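Local coordinates for antifreeze protein (Uncultured bacterium, PDB 6EIO), which binds ice through two of its faces and, as an antifreeze protein, probably restrains the growth of ice crystals, at residues 128-133 with 155-160; 148-153 with 175-180; 19-24 with 104-109. One frame throughout, in Å; residues are numbered along the deposited sequence. Where two conformers were deposited one is given.

In the fold
Contacts 1 and 2 join neighbouring coils of the beta-solenoid; contact 3 ties the N-terminal arm to it. Contacts 1 and 2 interlock along the chain: strand 147-151 of contact 2 leads directly into strand 155-157 of contact 1, so the coil passes from one wall to the other, and each contact joins successive coils within its own wall, with centres about 15 Å apart. Their inward-facing side chains meet inside, where Leu128 CD2 packs against Ile151 CD1 at 3.7 Å and Leu155 CD2 against Trp176 CE3 at 3.9 Å. Contact 3, at strand 106-107, has its centre about 21 Å from that of contact 1 and about 15 Å from that of contact 2; it touches contact 1 through Ser109 CA and Leu128 CD1.

Contact 1. Residues 128-133 with 155-160; sequences LAVSSG and LTTTPG
Thr158 reaches across to Ser131 just beyond the ends of two paired parallel strands. Its OG1 donates to Ser131 O at 2.9 Å, coming from above the carbonyl plane, 38° out of it. With chi1 at 52°, the hydroxyl lies between the backbone N and the carbonyl carbon of Thr158, while CG2, beside the backbone N of Thr158, rests near the Ser131 backbone, 4.0 Å from Ser131 CA. A valine in its place would probably leave Ser131 O without this donor and the turn after Val130 less firmly tied to its neighbour. Behind it, the strands are joined by regular backbone bonds, among them Val130 N to Thr156 O at 2.9 Å.

Val130 and Thr157 stand side by side on the inner face and point the same way, Val130 CB lying 3.9 Å from Thr157 CG2. The chi1 of 63° that puts Thr157 CG2 beside its own backbone N turns the hydroxyl to Thr188 and Gly185. On the same face Leu155 CD1 approaches Leu128 CB at 4.4 Å. Across the outer face, Thr156 OG1 comes within 3.7 Å of Ala129 CB and shares a water with Leu128 O.

The chemistry is thus divided: methyl groups fill the inner side, where the buried Thr157 hydroxyl is satisfied by hydrogen bonds, whereas the partly exposed Thr156 hydroxyl engages water.

Contact 2. Residues 148-153 with 175-180; sequences VIQIAS and YWQVSS
The indole of Trp176 has Ile149 over one face and Ile151 at its edge. In one of the two conformers modelled for Ile149, CD1 makes a CH-pi contact 3.9 Å from the centroid of the six-membered ring, 26° off the normal and displaced toward the rim. Ile151 CD1 lies near the ring plane, 4.2 Å from Trp176 CE3. Phe190 and Phe137 also meet this ring, and its NE1 donates to Lys191 O, which fixes the turn of the indole within the interior. On the opposite face of the sheet, Val148 CG2 comes obliquely to the Tyr175 ring, 4.2 Å from CD1.

The amides of Gln150 and Gln177 are turned 77° apart, and Gln177 OE1 touches Gln150 CB at 3.6 Å. A bend at chi2 (-89°) turns the end of the Gln177 side chain across toward strand 147-151, and its NE2 donates to Ser179 OG at 3.1 Å, close to the amide plane. Gln150 instead extends away to give its NE2 to Ala97 O and Arg100 O at the end of helix 81-99. Ser179 OG passes the chain of bonds on to Ile151 O at 2.8 Å; that carbonyl also accepts from Ser179 N, so two donors of one residue grip it where the strands end. Ile151 N is held chiefly by Gln177 O at 2.8 Å, with a weak second bond to Gln177 OE1.

In-register parallel strands that set apolar Ile149 beside Trp176 in the interior and Gln150 beside Gln177 on the helix side are the arrangement of the right-handed beta-solenoid with a flanking helix found in this ice-binding family.

Contact 3. Residues 19-24 with 104-109; sequences PLQTTV and DMVTIS
Asp104 OD2 is gripped by two consecutive backbone N-H groups, those of Thr22 and Thr23, each at 2.8 Å. The carboxylate thereby clasps the N-terminal arm to the beta-solenoid of the ice-binding fold, close to strand 106-107. The two donors approach differently: Thr23 N uses the syn lone pair of OD2 and its bond is nearly straight, 172° at the hydrogen, whereas Thr22 N comes nearly along the C-O axis and its bond is more bent, 139°. The other oxygen is taken by Thr23 as well, whose OG1 donates to Asp104 OD1 at 2.6 Å from the syn side, somewhat out of the carboxylate plane. A chi1 of -60° swings that hydroxyl beside the backbone N of Thr23, so one residue engages both carboxylate oxygens. Three donors together should favour the ionised form of Asp104 and leave the group little room to rotate.

The Gln21 side chain crosses that of Val106 at a slant, its CG 3.3 Å from Asp104 O, and extends to bring NE2 within 3.5 Å of Val106 CG2. The amide oxygen OE1 accepts from Leu121 N of strand 120-124, which pairs with 106-107. Farther back along the arm the contact turns apolar: Pro19 brings its ring carbons to the same Val106 methyl, with CG 3.6 Å and CD 3.8 Å from Val106 CG2.

Contact 1. Residues 128-133 with 155-160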
loop_
_atom_site.group_PDB
_atom_site.type_symbol
_atom_site.label_atom_id
_atom_site.label_comp_id
_atom_site.label_asym_id
_atom_site.label_seq_id
_atom_site.Cartn_x
_atom_site.Cartn_y
_atom_site.Cartn_z
ATOM N N LEU A 128 -8.033 -10.393 3.512
ATOM C CA LEU A 128 -7.907 -9.500 4.652
ATOM C C LEU A 128 -8.750 -8.266 4.357
ATOM O O LEU A 128 -8.747 -7.767 3.226
ATOM C CB LEU A 128 -6.444 -9.101 4.864
ATOM C CG LEU A 128 -6.127 -8.471 6.220
ATOM C CD1 LEU A 128 -6.263 -9.485 7.342
ATOM C CD2 LEU A 128 -4.723 -7.892 6.189
ATOM N N ALA A 129 -9.482 -7.784 5.359
ATOM C CA ALA A 129 -10.425 -6.700 5.127
ATOM C C ALA A 129 -10.477 -5.779 6.327
ATOM O O ALA A 129 -10.236 -6.194 7.448
ATOM C CB ALA A 129 -11.827 -7.247 4.862
ATOM N N VAL A 130 -10.799 -4.525 6.077
ATOM C CA VAL A 130 -11.270 -3.636 7.123
ATOM C C VAL A 130 -12.741 -3.402 6.802
ATOM O O VAL A 130 -13.074 -2.622 5.906
ATOM C CB VAL A 130 -10.465 -2.332 7.194
ATOM C CG1 VAL A 130 -10.807 -1.589 8.460
ATOM C CG2 VAL A 130 -8.960 -2.608 7.108
ATOM N N SER A 131 -13.637 -4.112 7.504
ATOM C CA SER A 131 -15.058 -4.070 7.161
ATOM C C SER A 131 -15.893 -3.326 8.169
ATOM O O SER A 131 -16.869 -2.683 7.792
ATOM C CB SER A 131 -15.659 -5.474 6.954
ATOM O OG SER A 131 -15.826 -6.229 8.133
ATOM N N SER A 132 -15.515 -3.368 9.426
ATOM C CA SER A 132 -16.209 -2.607 10.444
ATOM C C SER A 132 -15.097 -2.014 11.264
ATOM O O SER A 132 -14.102 -2.682 11.529
ATOM C CB SER A 132 -17.054 -3.506 11.348
ATOM O OG SER A 132 -16.218 -4.473 11.959
ATOM N N GLY A 133 -15.233 -0.762 11.610
ATOM C CA GLY A 133 -14.147 -0.160 12.325
ATOM C C GLY A 133 -12.815 -0.049 11.601
ATOM O O GLY A 133 -12.575 -0.467 10.454
ATOM N N LEU A 155 -7.175 -7.787 -0.541
ATOM C CA LEU A 155 -7.215 -6.789 0.525
ATOM C C LEU A 155 -8.332 -5.807 0.188
ATOM O O LEU A 155 -8.290 -5.197 -0.883
ATOM C CB LEU A 155 -5.876 -6.043 0.582
ATOM C CG LEU A 155 -5.828 -4.824 1.513
ATOM C CD1 LEU A 155 -6.098 -5.183 2.961
ATOM C CD2 LEU A 155 -4.464 -4.145 1.368
ATOM N N THR A 156 -9.304 -5.629 1.084
ATOM C CA THR A 156 -10.430 -4.758 0.784
ATOM C C THR A 156 -10.837 -3.962 2.013
ATOM O O THR A 156 -10.559 -4.321 3.157
ATOM C CB THR A 156 -11.651 -5.514 0.267
ATOM O OG1 THR A 156 -12.123 -6.393 1.286
ATOM C CG2 THR A 156 -11.317 -6.266 -0.995
ATOM N N THR A 157 -11.536 -2.856 1.736
ATOM C CA THR A 157 -12.188 -2.080 2.777
ATOM C C THR A 157 -13.604 -1.726 2.330
ATOM O O THR A 157 -13.870 -1.488 1.154
ATOM C CB THR A 157 -11.427 -0.785 3.116
ATOM O OG1 THR A 157 -11.415 0.057 1.968
ATOM C CG2 THR A 157 -9.992 -1.081 3.529
ATOM N N THR A 158 -14.508 -1.633 3.298
ATOM C CA THR A 158 -15.818 -1.040 3.049
ATOM C C THR A 158 -15.693 0.481 3.102
ATOM O O THR A 158 -14.662 1.044 3.479
ATOM C CB THR A 158 -16.834 -1.517 4.095
ATOM O OG1 THR A 158 -16.266 -1.278 5.369
ATOM C CG2 THR A 158 -17.187 -2.983 3.946
ATOM N N PRO A 159 -16.758 1.184 2.749
ATOM C CA PRO A 159 -16.700 2.651 2.767
ATOM C C PRO A 159 -16.316 3.225 4.122
ATOM O O PRO A 159 -16.776 2.775 5.180
ATOM C CB PRO A 159 -18.121 3.049 2.355
ATOM C CG PRO A 159 -18.526 1.955 1.402
ATOM C CD PRO A 159 -17.991 0.706 2.080
ATOM N N GLY A 160 -15.492 4.269 4.079
ATOM C CA GLY A 160 -15.223 5.076 5.249
ATOM C C GLY A 160 -14.281 4.486 6.268
ATOM O O GLY A 160 -14.090 5.096 7.317
HETATM O O HOH W 1 -10.495 -8.768 1.134
#

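Contact 2. Residues 148-153 with 175-180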
loop_
_atom_site.group_PDB
_atom_site.type_symbol
_atom_site.label_atom_id
_atom_site.label_comp_id
_atom_site.label_asym_id
_atom_site.label_seq_id
_atom_site.Cartn_x
_atom_site.Cartn_y
_atom_site.Cartn_z
ATOM N N VAL A 148 4.843 -5.467 8.477
ATOM C CA VAL A 148 4.736 -6.144 7.185
ATOM C C VAL A 148 3.549 -7.094 7.247
ATOM O O VAL A 148 3.485 -7.940 8.150
ATOM C CB VAL A 148 6.014 -6.925 6.845
ATOM C CG1 VAL A 148 5.853 -7.685 5.527
ATOM C CG2 VAL A 148 7.224 -5.993 6.805
ATOM N N ILE A 149 2.633 -6.974 6.280
ATOM C CA ILE A 149 1.451 -7.827 6.230
ATOM C C ILE A 149 1.429 -8.562 4.902
ATOM O O ILE A 149 1.416 -7.944 3.832
ATOM C CB ILE A 149 0.152 -7.048 6.435
ATOM C CG1 ILE A 149 0.179 -6.336 7.777
ATOM C CG2 ILE A 149 -1.026 -8.013 6.386
ATOM C CD1 ILE A 149 -0.936 -5.348 7.948
ATOM N N GLN A 150 1.441 -9.894 4.984
ATOM C CA GLN A 150 1.424 -10.791 3.832
ATOM C C GLN A 150 -0.002 -11.296 3.647
ATOM O O GLN A 150 -0.605 -11.792 4.604
ATOM C CB GLN A 150 2.315 -12.007 4.082
ATOM C CG GLN A 150 3.755 -11.648 4.391
ATOM C CD GLN A 150 4.558 -12.829 4.890
ATOM O OE1 GLN A 150 4.023 -13.718 5.576
ATOM N NE2 GLN A 150 5.827 -12.842 4.581
ATOM N N ILE A 151 -0.546 -11.178 2.438
ATOM C CA ILE A 151 -1.950 -11.490 2.195
ATOM C C ILE A 151 -2.052 -12.447 1.010
ATOM O O ILE A 151 -1.710 -12.086 -0.117
ATOM C CB ILE A 151 -2.776 -10.215 1.959
ATOM C CG1 ILE A 151 -2.627 -9.270 3.158
ATOM C CG2 ILE A 151 -4.232 -10.562 1.709
ATOM C CD1 ILE A 151 -3.004 -7.857 2.861
ATOM N N ALA A 152 -2.565 -13.656 1.266
ATOM C CA ALA A 152 -2.616 -14.708 0.245
ATOM C C ALA A 152 -3.678 -14.480 -0.817
ATOM O O ALA A 152 -3.592 -15.077 -1.893
ATOM C CB ALA A 152 -2.909 -16.053 0.904
ATOM N N SER A 153 -4.594 -13.554 -0.579
ATOM C CA SER A 153 -5.731 -13.329 -1.444
ATOM C C SER A 153 -5.884 -11.821 -1.669
ATOM O O SER A 153 -4.925 -11.143 -2.062
ATOM C CB SER A 153 -6.969 -14.006 -0.849
ATOM O OG SER A 153 -8.017 -13.935 -1.789
ATOM N N TYR A 175 3.740 -1.996 5.201
ATOM C CA TYR A 175 3.742 -2.627 3.891
ATOM C C TYR A 175 2.670 -3.702 3.842
ATOM O O TYR A 175 2.581 -4.541 4.753
ATOM C CB TYR A 175 5.084 -3.274 3.626
ATOM C CG TYR A 175 6.269 -2.357 3.777
ATOM C CD1 TYR A 175 6.885 -2.209 5.011
ATOM C CD2 TYR A 175 6.785 -1.659 2.696
ATOM C CE1 TYR A 175 7.997 -1.423 5.163
ATOM C CE2 TYR A 175 7.898 -0.858 2.834
ATOM C CZ TYR A 175 8.519 -0.768 4.080
ATOM O OH TYR A 175 9.674 -0.051 4.275
ATOM N N TRP A 176 1.907 -3.707 2.755
ATOM C CA TRP A 176 0.845 -4.672 2.501
ATOM C C TRP A 176 1.209 -5.408 1.212
ATOM O O TRP A 176 1.176 -4.809 0.131
ATOM C CB TRP A 176 -0.509 -3.981 2.306
ATOM C CG TRP A 176 -0.902 -2.967 3.328
ATOM C CD1 TRP A 176 -0.505 -1.655 3.374
ATOM C CD2 TRP A 176 -1.843 -3.127 4.412
ATOM N NE1 TRP A 176 -1.099 -1.008 4.427
ATOM C CE2 TRP A 176 -1.933 -1.880 5.069
ATOM C CE3 TRP A 176 -2.638 -4.185 4.869
ATOM C CZ2 TRP A 176 -2.790 -1.668 6.145
ATOM C CZ3 TRP A 176 -3.484 -3.970 5.954
ATOM C CH2 TRP A 176 -3.547 -2.728 6.578
ATOM N N GLN A 177 1.550 -6.692 1.319
ATOM C CA GLN A 177 1.854 -7.518 0.162
ATOM C C GLN A 177 0.586 -8.298 -0.181
ATOM O O GLN A 177 0.094 -9.083 0.637
ATOM C CB GLN A 177 3.030 -8.449 0.501
ATOM C CG GLN A 177 3.349 -9.444 -0.606
ATOM C CD GLN A 177 2.567 -10.731 -0.500
ATOM O OE1 GLN A 177 2.418 -11.304 0.589
ATOM N NE2 GLN A 177 2.045 -11.189 -1.633
ATOM N N VAL A 178 0.053 -8.055 -1.377
ATOM C CA VAL A 178 -1.258 -8.545 -1.771
ATOM C C VAL A 178 -1.076 -9.502 -2.948
ATOM O O VAL A 178 -0.635 -9.096 -4.032
ATOM C CB VAL A 178 -2.180 -7.372 -2.130
ATOM C CG1 VAL A 178 -3.533 -7.881 -2.635
ATOM C CG2 VAL A 178 -2.349 -6.430 -0.950
ATOM N N SER A 179 -1.433 -10.779 -2.747
ATOM C CA SER A 179 -1.145 -11.784 -3.760
ATOM C C SER A 179 -2.118 -11.755 -4.927
ATOM O O SER A 179 -1.827 -12.350 -5.969
ATOM C CB SER A 179 -1.114 -13.177 -3.137
ATOM O OG SER A 179 -0.113 -13.292 -2.142
ATOM N N SER A 180 -3.259 -11.088 -4.775
ATOM C CA SER A 180 -4.149 -10.883 -5.915
ATOM C C SER A 180 -4.380 -9.387 -6.075
ATOM O O SER A 180 -3.459 -8.692 -6.517
ATOM C CB SER A 180 -5.381 -11.775 -5.880
ATOM O OG SER A 180 -6.120 -11.445 -4.747
#

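Contact 3. Residues 19-24 with 104-109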
loop_
_atom_site.group_PDB
_atom_site.type_symbol
_atom_site.label_atom_id
_atom_site.label_comp_id
_atom_site.label_asym_id
_atom_site.label_seq_id
_atom_site.Cartn_x
_atom_site.Cartn_y
_atom_site.Cartn_z
ATOM N N PRO A 19 -0.475 -10.933 19.948
ATOM C CA PRO A 19 0.690 -10.899 20.842
ATOM C C PRO A 19 1.704 -9.873 20.350
ATOM O O PRO A 19 1.596 -9.325 19.251
ATOM C CB PRO A 19 1.251 -12.322 20.774
ATOM C CG PRO A 19 0.924 -12.758 19.399
ATOM C CD PRO A 19 -0.430 -12.118 19.068
ATOM N N LEU A 20 2.696 -9.605 21.198
ATOM C CA LEU A 20 3.746 -8.643 20.897
ATOM C C LEU A 20 4.990 -9.385 20.423
ATOM O O LEU A 20 5.580 -10.176 21.164
ATOM C CB LEU A 20 4.050 -7.785 22.116
ATOM C CG LEU A 20 5.032 -6.646 21.870
ATOM C CD1 LEU A 20 4.612 -5.748 20.699
ATOM C CD2 LEU A 20 5.152 -5.832 23.151
ATOM N N GLN A 21 5.384 -9.123 19.183
ATOM C CA GLN A 21 6.520 -9.782 18.564
ATOM C C GLN A 21 7.841 -9.191 19.041
ATOM O O GLN A 21 7.939 -8.016 19.396
ATOM C CB GLN A 21 6.415 -9.664 17.037
ATOM C CG GLN A 21 5.194 -10.388 16.499
ATOM C CD GLN A 21 5.036 -10.247 15.000
ATOM O OE1 GLN A 21 6.003 -10.383 14.254
ATOM N NE2 GLN A 21 3.812 -10.012 14.554
ATOM N N THR A 22 8.877 -10.039 19.027
ATOM C CA THR A 22 10.226 -9.571 19.303
ATOM C C THR A 22 11.069 -9.420 18.051
ATOM O O THR A 22 11.947 -8.554 18.025
ATOM C CB THR A 22 10.967 -10.508 20.264
ATOM O OG1 THR A 22 10.992 -11.833 19.716
ATOM C CG2 THR A 22 10.325 -10.496 21.638
ATOM N N THR A 23 10.833 -10.209 17.007
ATOM C CA THR A 23 11.648 -10.068 15.806
ATOM C C THR A 23 11.432 -8.687 15.201
ATOM O O THR A 23 10.294 -8.252 15.008
ATOM C CB THR A 23 11.276 -11.142 14.790
ATOM O OG1 THR A 23 11.508 -12.423 15.374
ATOM C CG2 THR A 23 12.090 -10.996 13.515
ATOM N N VAL A 24 12.526 -8.012 14.887
ATOM C CA VAL A 24 12.501 -6.685 14.294
ATOM C C VAL A 24 12.552 -6.854 12.775
ATOM O O VAL A 24 13.554 -7.314 12.239
ATOM C CB VAL A 24 13.686 -5.853 14.804
ATOM C CG1 VAL A 24 13.756 -4.494 14.120
ATOM C CG2 VAL A 24 13.616 -5.689 16.307
ATOM N N ASP A 104 8.014 -15.924 15.544
ATOM C CA ASP A 104 6.994 -15.214 16.300
ATOM C C ASP A 104 6.021 -14.434 15.408
ATOM O O ASP A 104 5.264 -13.602 15.915
ATOM C CB ASP A 104 7.642 -14.302 17.345
ATOM C CG ASP A 104 8.627 -13.285 16.739
ATOM O OD1 ASP A 104 9.199 -13.547 15.669
ATOM O OD2 ASP A 104 8.835 -12.212 17.336
ATOM N N MET A 105 5.994 -14.700 14.104
ATOM C CA MET A 105 5.035 -14.006 13.263
ATOM C C MET A 105 3.613 -14.387 13.661
ATOM O O MET A 105 3.358 -15.442 14.253
ATOM C CB MET A 105 5.280 -14.319 11.798
ATOM C CG MET A 105 4.771 -15.655 11.384
ATOM S SD MET A 105 5.033 -15.873 9.629
ATOM C CE MET A 105 6.649 -16.396 9.503
ATOM N N VAL A 106 2.677 -13.510 13.323
ATOM C CA VAL A 106 1.300 -13.635 13.763
ATOM C C VAL A 106 0.384 -13.851 12.573
ATOM O O VAL A 106 0.433 -13.091 11.601
ATOM C CB VAL A 106 0.910 -12.403 14.595
ATOM C CG1 VAL A 106 -0.575 -12.360 14.894
ATOM C CG2 VAL A 106 1.707 -12.402 15.892
ATOM N N THR A 107 -0.484 -14.843 12.677
ATOM C CA THR A 107 -1.521 -15.052 11.681
ATOM C C THR A 107 -2.756 -14.223 12.022
ATOM O O THR A 107 -3.223 -14.190 13.163
ATOM C CB THR A 107 -1.860 -16.527 11.557
ATOM O OG1 THR A 107 -2.287 -17.011 12.826
ATOM C CG2 THR A 107 -0.651 -17.283 11.107
ATOM N N ILE A 108 -3.250 -13.512 11.018
ATOM C CA ILE A 108 -4.479 -12.722 11.081
ATOM C C ILE A 108 -5.172 -12.952 9.753
ATOM O O ILE A 108 -4.499 -13.073 8.734
ATOM C CB ILE A 108 -4.249 -11.170 11.249
ATOM C CG1 ILE A 108 -3.356 -10.601 10.129
ATOM C CG2 ILE A 108 -3.712 -10.815 12.635
ATOM C CD1 ILE A 108 -3.192 -9.074 10.156
ATOM N N SER A 109 -6.495 -12.862 9.717
ATOM C CA SER A 109 -7.197 -12.936 8.439
ATOM C C SER A 109 -8.571 -12.317 8.607
ATOM O O SER A 109 -9.029 -12.050 9.717
ATOM C CB SER A 109 -7.299 -14.360 7.910
ATOM O OG SER A 109 -8.139 -15.106 8.764
HETATM O O HOH W 2 7.860 -11.942 13.623
#